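Local coordinates for protein predicted metal-dependent hydrolase of the TIM-barrel fold (PDB 2QPX) that is probably a zinc-dependent hydrolase of the amidohydrolase superfamily, carrying zinc ions at the mouth of a TIM barrel, with its substrate not established, at residues 81-86 / 117-122; 100-105 / 124-129. One frame throughout, in Å; residues are numbered along the deposited sequence.

Contact 1: residues 81-86 / 117-122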
ATOM      1  N   GLY A  81     -20.157 -39.172  -9.814  1.00 18.48           N
ATOM      2  CA  GLY A  81     -20.357 -38.260  -8.670  1.00 19.63           C
ATOM      3  C   GLY A  81     -19.528 -36.991  -8.833  1.00 19.10           C
ATOM      4  O   GLY A  81     -20.021 -35.896  -8.592  1.00 18.22           O
ATOM      5  N   TYR A  82     -18.287 -37.151  -9.237  1.00 18.05           N
ATOM      6  CA  TYR A  82     -17.397 -35.986  -9.377  1.00 16.94           C
ATOM      7  C   TYR A  82     -17.909 -35.038 -10.463  1.00 17.43           C
ATOM      8  O   TYR A  82     -17.870 -33.810 -10.287  1.00 17.01           O
ATOM      9  CB  TYR A  82     -15.982 -36.447  -9.645  1.00 17.60           C
ATOM     10  CG  TYR A  82     -14.880 -35.391  -9.452  1.00 16.02           C
ATOM     11  CD1 TYR A  82     -14.839 -34.596  -8.304  1.00 17.17           C
ATOM     12  CD2 TYR A  82     -13.834 -35.287 -10.346  1.00 17.38           C
ATOM     13  CE1 TYR A  82     -13.808 -33.701  -8.108  1.00 16.64           C
ATOM     14  CE2 TYR A  82     -12.804 -34.381 -10.166  1.00 16.13           C
ATOM     15  CZ  TYR A  82     -12.764 -33.629  -9.019  1.00 16.73           C
ATOM     16  OH  TYR A  82     -11.707 -32.726  -8.809  1.00 17.59           O
ATOM     17  N   ALA A  83     -18.390 -35.576 -11.588  1.00 15.92           N
ATOM     18  CA  ALA A  83     -18.980 -34.733 -12.609  1.00 17.18           C
ATOM     19  C   ALA A  83     -20.222 -34.015 -12.061  1.00 16.87           C
ATOM     20  O   ALA A  83     -20.407 -32.822 -12.277  1.00 16.94           O
ATOM     21  CB  ALA A  83     -19.305 -35.555 -13.891  1.00 18.32           C
ATOM     22  N   THR A  84     -21.089 -34.745 -11.363  1.00 18.12           N
ATOM     23  CA  THR A  84     -22.263 -34.131 -10.747  1.00 15.95           C
ATOM     24  C   THR A  84     -21.886 -32.968  -9.827  1.00 17.16           C
ATOM     25  O   THR A  84     -22.458 -31.890  -9.902  1.00 18.01           O
ATOM     26  CB  THR A  84     -23.075 -35.185  -9.922  1.00 17.66           C
ATOM     27  OG1 THR A  84     -23.561 -36.191 -10.820  1.00 21.78           O
ATOM     28  CG2 THR A  84     -24.241 -34.541  -9.179  1.00 19.08           C
ATOM     29  N   TYR A  85     -20.891 -33.228  -9.012  1.00 17.60           N
ATOM     30  CA  TYR A  85     -20.406 -32.249  -8.014  1.00 17.90           C
ATOM     31  C   TYR A  85     -19.816 -30.999  -8.681  1.00 16.55           C
ATOM     32  O   TYR A  85     -20.170 -29.863  -8.342  1.00 16.29           O
ATOM     33  CB  TYR A  85     -19.372 -32.916  -7.129  1.00 17.16           C
ATOM     34  CG  TYR A  85     -18.898 -32.067  -5.969  1.00 16.90           C
ATOM     35  CD1 TYR A  85     -19.791 -31.619  -4.994  1.00 17.39           C
ATOM     36  CD2 TYR A  85     -17.563 -31.694  -5.856  1.00 16.93           C
ATOM     37  CE1 TYR A  85     -19.369 -30.845  -3.939  1.00 18.06           C
ATOM     38  CE2 TYR A  85     -17.132 -30.905  -4.780  1.00 16.01           C
ATOM     39  CZ  TYR A  85     -18.053 -30.492  -3.826  1.00 16.85           C
ATOM     40  OH  TYR A  85     -17.640 -29.689  -2.769  1.00 18.53           O
ATOM     41  N   ASN A  86     -18.939 -31.212  -9.654  1.00 15.80           N
ATOM     42  CA  ASN A  86     -18.425 -30.094 -10.464  1.00 15.10           C
ATOM     43  C   ASN A  86     -19.556 -29.316 -11.152  1.00 14.87           C
ATOM     44  O   ASN A  86     -19.595 -28.085 -11.117  1.00 17.09           O
ATOM     45  CB  ASN A  86     -17.363 -30.573 -11.456  1.00 15.94           C
ATOM     46  CG  ASN A  86     -16.004 -30.729 -10.807  1.00 16.24           C
ATOM     47  OD1 ASN A  86     -15.234 -29.770 -10.730  1.00 17.05           O
ATOM     48  ND2 ASN A  86     -15.704 -31.928 -10.303  1.00 18.23           N
ATOM     49  N   ALA A 117     -13.770 -30.438 -19.858  1.00 16.89           N
ATOM     50  CA  ALA A 117     -15.022 -29.832 -20.318  1.00 19.30           C
ATOM     51  C   ALA A 117     -16.238 -30.734 -19.970  1.00 19.82           C
ATOM     52  O   ALA A 117     -17.296 -30.235 -19.537  1.00 20.30           O
ATOM     53  CB  ALA A 117     -14.971 -29.511 -21.818  1.00 18.90           C
ATOM     54  N   GLU A 118     -16.082 -32.047 -20.106  1.00 20.64           N
ATOM     55  CA  GLU A 118     -17.167 -32.994 -19.745  0.70 21.73           C
ATOM     56  C   GLU A 118     -17.445 -32.949 -18.237  1.00 20.82           C
ATOM     57  O   GLU A 118     -18.618 -32.987 -17.784  1.00 20.63           O
ATOM     58  CB  GLU A 118     -16.858 -34.452 -20.167  0.70 23.59           C
ATOM     59  CG  GLU A 118     -17.844 -35.459 -19.497  0.70 25.69           C
ATOM     60  CD  GLU A 118     -17.809 -36.903 -20.004  0.70 27.58           C
ATOM     61  OE1 GLU A 118     -17.194 -37.124 -21.092  0.70 31.92           O
ATOM     62  OE2 GLU A 118     -18.426 -37.771 -19.317  0.70 17.19           O
ATOM     63  N   LEU A 119     -16.385 -32.891 -17.457  1.00 19.61           N
ATOM     64  CA  LEU A 119     -16.465 -32.872 -16.013  1.00 20.18           C
ATOM     65  C   LEU A 119     -17.215 -31.644 -15.487  1.00 17.39           C
ATOM     66  O   LEU A 119     -18.054 -31.756 -14.581  1.00 18.20           O
ATOM     67  CB  LEU A 119     -15.037 -32.923 -15.449  1.00 20.38           C
ATOM     68  CG  LEU A 119     -14.969 -32.994 -13.959  1.00 22.65           C
ATOM     69  CD1 LEU A 119     -15.461 -34.433 -13.434  1.00 24.20           C
ATOM     70  CD2 LEU A 119     -13.547 -32.654 -13.516  1.00 24.26           C
ATOM     71  N   VAL A 120     -16.911 -30.466 -16.038  1.00 17.68           N
ATOM     72  CA  VAL A 120     -17.412 -29.205 -15.506  1.00 17.27           C
ATOM     73  C   VAL A 120     -18.663 -28.714 -16.240  1.00 18.47           C
ATOM     74  O   VAL A 120     -19.374 -27.859 -15.733  1.00 19.54           O
ATOM     75  CB  VAL A 120     -16.275 -28.134 -15.449  1.00 16.08           C
ATOM     76  CG1 VAL A 120     -15.105 -28.633 -14.574  1.00 17.97           C
ATOM     77  CG2 VAL A 120     -15.790 -27.711 -16.836  1.00 17.68           C
ATOM     78  N   GLY A 121     -18.880 -29.220 -17.456  1.00 18.05           N
ATOM     79  CA  GLY A 121     -20.073 -28.920 -18.239  1.00 18.59           C
ATOM     80  C   GLY A 121     -20.048 -27.681 -19.121  1.00 19.12           C
ATOM     81  O   GLY A 121     -21.113 -27.228 -19.600  1.00 20.16           O
ATOM     82  N   ILE A 122     -18.846 -27.142 -19.349  1.00 18.92           N
ATOM     83  CA  ILE A 122     -18.665 -25.918 -20.110  1.00 17.95           C
ATOM     84  C   ILE A 122     -17.380 -26.048 -20.915  1.00 16.20           C
ATOM     85  O   ILE A 122     -16.527 -26.860 -20.592  1.00 16.82           O
ATOM     86  CB  ILE A 122     -18.636 -24.660 -19.183  1.00 17.00           C
ATOM     87  CG1 ILE A 122     -17.583 -24.790 -18.079  1.00 18.02           C
ATOM     88  CG2 ILE A 122     -20.055 -24.381 -18.572  1.00 19.18           C
ATOM     89  CD1 ILE A 122     -17.370 -23.530 -17.233  1.00 17.97           C
TER

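Contact 2: residues 100-105 / 124-129. With EDO (1,2-ethanediol), chain D.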
ATOM      1  N   ILE A 100      -7.535 -22.331 -19.336  1.00 14.53           N
ATOM      2  CA  ILE A 100      -6.585 -22.983 -18.453  1.00 13.28           C
ATOM      3  C   ILE A 100      -5.142 -22.778 -18.958  1.00 13.78           C
ATOM      4  O   ILE A 100      -4.800 -23.094 -20.105  1.00 14.43           O
ATOM      5  CB  ILE A 100      -6.848 -24.481 -18.315  1.00 14.22           C
ATOM      6  CG1 ILE A 100      -8.144 -24.688 -17.481  1.00 16.19           C
ATOM      7  CG2 ILE A 100      -5.645 -25.211 -17.711  1.00 15.75           C
ATOM      8  CD1 ILE A 100      -8.579 -26.125 -17.251  1.00 16.40           C
ATOM      9  N   ASP A 101      -4.322 -22.211 -18.076  1.00 15.07           N
ATOM     10  CA  ASP A 101      -2.875 -22.136 -18.265  1.00 14.01           C
ATOM     11  C   ASP A 101      -2.330 -23.554 -18.061  1.00 15.75           C
ATOM     12  O   ASP A 101      -2.273 -24.067 -16.941  1.00 16.02           O
ATOM     13  CB  ASP A 101      -2.290 -21.140 -17.260  1.00 15.78           C
ATOM     14  CG  ASP A 101      -0.770 -21.195 -17.155  1.00 17.72           C
ATOM     15  OD1 ASP A 101      -0.066 -21.963 -17.829  1.00 16.77           O
ATOM     16  OD2 ASP A 101      -0.325 -20.415 -16.309  1.00 19.27           O
ATOM     17  N   THR A 102      -1.946 -24.209 -19.148  1.00 15.28           N
ATOM     18  CA  THR A 102      -1.632 -25.620 -19.089  1.00 16.60           C
ATOM     19  C   THR A 102      -0.175 -25.872 -18.613  1.00 17.71           C
ATOM     20  O   THR A 102       0.269 -27.016 -18.576  1.00 19.48           O
ATOM     21  CB  THR A 102      -1.870 -26.291 -20.452  1.00 16.16           C
ATOM     22  OG1 THR A 102      -1.067 -25.633 -21.438  1.00 17.75           O
ATOM     23  CG2 THR A 102      -3.327 -26.262 -20.866  1.00 18.60           C
ATOM     24  N   GLY A 103       0.554 -24.813 -18.251  1.00 16.32           N
ATOM     25  CA  GLY A 103       1.927 -24.948 -17.781  1.00 17.82           C
ATOM     26  C   GLY A 103       2.085 -25.315 -16.306  1.00 19.26           C
ATOM     27  O   GLY A 103       3.170 -25.672 -15.886  1.00 22.57           O
ATOM     28  N   PHE A 104       1.015 -25.223 -15.511  1.00 17.55           N
ATOM     29  CA  PHE A 104       0.999 -25.720 -14.124  1.00 18.58           C
ATOM     30  C   PHE A 104       0.288 -27.062 -14.066  1.00 18.25           C
ATOM     31  O   PHE A 104      -0.843 -27.182 -14.522  1.00 18.70           O
ATOM     32  CB  PHE A 104       0.277 -24.751 -13.200  1.00 19.14           C
ATOM     33  CG  PHE A 104       0.001 -25.317 -11.816  1.00 19.99           C
ATOM     34  CD1 PHE A 104       1.031 -25.633 -10.972  1.00 26.38           C
ATOM     35  CD2 PHE A 104      -1.309 -25.615 -11.416  1.00 21.10           C
ATOM     36  CE1 PHE A 104       0.780 -26.199  -9.741  1.00 28.29           C
ATOM     37  CE2 PHE A 104      -1.560 -26.152 -10.185  1.00 23.99           C
ATOM     38  CZ  PHE A 104      -0.519 -26.474  -9.363  1.00 24.48           C
ATOM     39  N   VAL A 105       0.947 -28.055 -13.491  1.00 18.42           N
ATOM     40  CA  VAL A 105       0.379 -29.393 -13.419  1.00 19.87           C
ATOM     41  C   VAL A 105       0.299 -29.823 -11.964  1.00 19.76           C
ATOM     42  O   VAL A 105       1.327 -30.102 -11.323  1.00 20.95           O
ATOM     43  CB  VAL A 105       1.226 -30.387 -14.209  1.00 21.69           C
ATOM     44  CG1 VAL A 105       0.639 -31.819 -14.062  1.00 23.53           C
ATOM     45  CG2 VAL A 105       1.291 -29.990 -15.679  1.00 24.01           C
ATOM     46  N   VAL A 124     -13.635 -25.483 -22.362  1.00 16.62           N
ATOM     47  CA  VAL A 124     -12.332 -25.299 -21.710  1.00 15.52           C
ATOM     48  C   VAL A 124     -11.293 -25.162 -22.821  1.00 18.09           C
ATOM     49  O   VAL A 124     -11.231 -26.018 -23.715  1.00 21.43           O
ATOM     50  CB  VAL A 124     -11.974 -26.508 -20.798  1.00 16.22           C
ATOM     51  CG1 VAL A 124     -10.575 -26.351 -20.161  1.00 20.35           C
ATOM     52  CG2 VAL A 124     -13.072 -26.715 -19.728  1.00 15.88           C
ATOM     53  N   LYS A 125     -10.531 -24.071 -22.801  1.00 16.13           N
ATOM     54  CA  LYS A 125      -9.485 -23.821 -23.792  1.00 16.87           C
ATOM     55  C   LYS A 125      -8.145 -23.598 -23.087  1.00 16.06           C
ATOM     56  O   LYS A 125      -8.089 -23.355 -21.872  1.00 18.26           O
ATOM     57  CB  LYS A 125      -9.822 -22.628 -24.655  1.00 19.58           C
ATOM     58  CG  LYS A 125     -11.259 -22.697 -25.222  1.00 24.45           C
ATOM     59  CD  LYS A 125     -11.355 -22.642 -26.662  1.00 28.71           C
ATOM     60  CE  LYS A 125     -12.820 -22.734 -27.116  1.00 27.62           C
ATOM     61  NZ  LYS A 125     -13.111 -21.763 -28.263  1.00 32.92           N
ATOM     62  N   ALA A 126      -7.068 -23.688 -23.860  1.00 16.02           N
ATOM     63  CA  ALA A 126      -5.695 -23.628 -23.343  1.00 15.58           C
ATOM     64  C   ALA A 126      -5.043 -22.262 -23.568  1.00 14.89           C
ATOM     65  O   ALA A 126      -5.147 -21.647 -24.640  1.00 15.58           O
ATOM     66  CB  ALA A 126      -4.828 -24.699 -24.052  1.00 17.00           C
ATOM     67  N   ILE A 127      -4.277 -21.871 -22.564  1.00 14.65           N
ATOM     68  CA  ILE A 127      -3.335 -20.726 -22.557  1.00 13.76           C
ATOM     69  C   ILE A 127      -1.916 -21.287 -22.587  1.00 14.44           C
ATOM     70  O   ILE A 127      -1.589 -22.231 -21.865  1.00 15.38           O
ATOM     71  CB  ILE A 127      -3.515 -19.820 -21.303  1.00 14.53           C
ATOM     72  CG1 ILE A 127      -4.938 -19.190 -21.269  1.00 15.07           C
ATOM     73  CG2 ILE A 127      -2.406 -18.740 -21.176  1.00 15.11           C
ATOM     74  CD1 ILE A 127      -5.225 -18.097 -22.309  1.00 18.09           C
ATOM     75  N   TYR A 128      -1.085 -20.718 -23.465  1.00 14.87           N
ATOM     76  CA  TYR A 128       0.277 -21.202 -23.740  1.00 14.40           C
ATOM     77  C   TYR A 128       1.257 -20.565 -22.783  1.00 14.34           C
ATOM     78  O   TYR A 128       1.530 -19.365 -22.859  1.00 14.90           O
ATOM     79  CB  TYR A 128       0.639 -20.789 -25.153  1.00 14.65           C
ATOM     80  CG  TYR A 128       1.969 -21.258 -25.721  1.00 15.10           C
ATOM     81  CD1 TYR A 128       3.177 -20.675 -25.384  1.00 15.67           C
ATOM     82  CD2 TYR A 128       2.005 -22.279 -26.651  1.00 16.22           C
ATOM     83  CE1 TYR A 128       4.367 -21.120 -25.950  1.00 16.08           C
ATOM     84  CE2 TYR A 128       3.179 -22.696 -27.248  1.00 17.54           C
ATOM     85  CZ  TYR A 128       4.378 -22.115 -26.879  1.00 15.52           C
ATOM     86  OH  TYR A 128       5.583 -22.506 -27.419  1.00 18.03           O
ATOM     87  N   ARG A 129       1.800 -21.364 -21.884  1.00 14.09           N
ATOM     88  CA  ARG A 129       2.799 -20.834 -20.946  1.00 13.85           C
ATOM     89  C   ARG A 129       4.175 -20.784 -21.635  1.00 13.41           C
ATOM     90  O   ARG A 129       4.752 -21.824 -22.064  1.00 14.74           O
ATOM     91  CB  ARG A 129       2.871 -21.674 -19.666  1.00 15.04           C
ATOM     92  CG  ARG A 129       3.779 -21.012 -18.626  1.00 17.73           C
ATOM     93  CD  ARG A 129       3.900 -21.766 -17.381  1.00 16.94           C
ATOM     94  NE  ARG A 129       2.709 -21.637 -16.566  1.00 15.95           N
ATOM     95  CZ  ARG A 129       2.692 -21.843 -15.261  1.00 17.07           C
ATOM     96  NH1 ARG A 129       3.781 -22.251 -14.635  1.00 21.09           N
ATOM     97  NH2 ARG A 129       1.591 -21.642 -14.593  1.00 19.47           N
TER
HETATM   98  C1  EDO D 378     -12.176 -28.774 -24.639  1.00 32.24           C
HETATM   99  O1  EDO D 378     -11.442 -27.896 -25.522  1.00 36.09           O
HETATM  100  C2  EDO D 378     -13.649 -28.697 -24.994  1.00 32.72           C
HETATM  101  O2  EDO D 378     -14.212 -27.409 -24.706  1.00 23.88           O
HETATM  102  O   HOH W   1       1.316 -24.203 -21.731  1.00 19.51           O

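Contact 1: residues 81-86 / 117-122
Leu119, near the C-terminal end of helix 113-120, packs its forked end onto helix 79-92 between Tyr82, Ala83 and Asn86, a helix-helix contact on the outer layer of the TIM barrel. With CG anti to the backbone N (chi1 -176°), the leucine sends both methyls across the gap. CD1 reaches Tyr82 CD2 at 3.6 Å, meeting the ring obliquely, and lies 4.0 Å from Ala83 CB; CD2 packs against Tyr82 CE2. The small methyl of Ala83 suits a place where the backbones come close, its CA being 4.6 Å from that of Leu119.

Asn86 also packs against Leu119. Its CB rests 3.4 Å from Leu119 O, and its amide crosses the leucine branch at a slant, with Asn86 ND2 3.9 Å from Leu119 CG. Asn86 ND2 donates to Tyr82 O at 2.9 Å, nearly straight, while Asn86 N reaches the same oxygen from the opposite face of the carbonyl. The amide nitrogen thereby sits over one face of the Tyr82 ring, whose OH bonds to Ile23 O. Val120 CG1 touches Asn86 OD1, and both side chains also meet Leu22.

The side chains thus meet by apolar packing, one amide N-H of Asn86 being used within its own helix. Two acceptors, Ala83 O and Leu119 O, lie 3.5 Å apart; weak hydrogen bonds from His87 ND1 to both probably ease their meeting.

Contact 2: residues 100-105 / 124-129
Asp101 and Arg129 form a salt bridge at the C-terminal ends of two adjacent parallel strands, 95-101 and 124-127, the β-strands of a beta-alpha-beta unit of the barrel; Asp101 closes the first strand and Arg129 lies two residues past the second. Two backbone bonds set the register: Ile100 N donates to Lys125 O, and Ile127 N to Ile100 O, each at 2.8 Å. A weak bond from Thr102 N to Ile127 O prolongs the pairing into the turn.

Arg129 grips the carboxylate side-on. NE donates to Asp101 OD1 at 3.1 Å, on the syn lone pair, and NH2 to Asp101 OD2 at 2.8 Å, from above the carboxylate plane; the two planes are 54° apart. The arginine chain runs extended and then bends at chi3 (-75°), which brings the guanidinium back to the aspartate and lays one face over Gly103 C and Phe104 N. Gly103, with no side chain, lets the arginine chain pass close to its CA. Asp101 OD1 also accepts from Gly103 N at 2.9 Å, an Asx turn within the type I turn 101-104, so Arg129 and Gly103 N together fix the orientation of the carboxylate. Its OD2 further accepts from the carboxylated lysine at position 167, a zinc ligand, and the side chain touches His18. That side chain, about 5 Å from a zinc ion, is consistent with a second-shell place beside the metal site. A water joins Thr102 OG1 to Arg129 N.

At the other end, Ile100 CD1 packs on Val124 CG1 at 3.5 Å. Strand 14-19 flanks strand 95-101 on its other side, Val124 and Ala126 touch the connecting helix 113-120, and Arg129 stands at the N-cap position before helix 130-138.

How the contacts relate
The contacts share neighbouring elements of the barrel. Helix 79-92 leads into strand 95-101, and helix 113-120 into strand 124-127, so the segments alternate along the chain: contact 1 joins the two helices of the outer layer, contact 2 the two strands those helices precede. Their centres lie 19 Å apart, yet they touch where Ala117 CA packs on Val124 CG2 at 3.7 Å. Contact 1 is buried although its centre is about 21 Å from that of the chain, and relies on apolar packing. Contact 2, partly buried and about 10 Å from that centre, combines strand hydrogen bonds with a charged pair beside the metal site, where Asp101 also bonds to the carboxylated lysine at position 167.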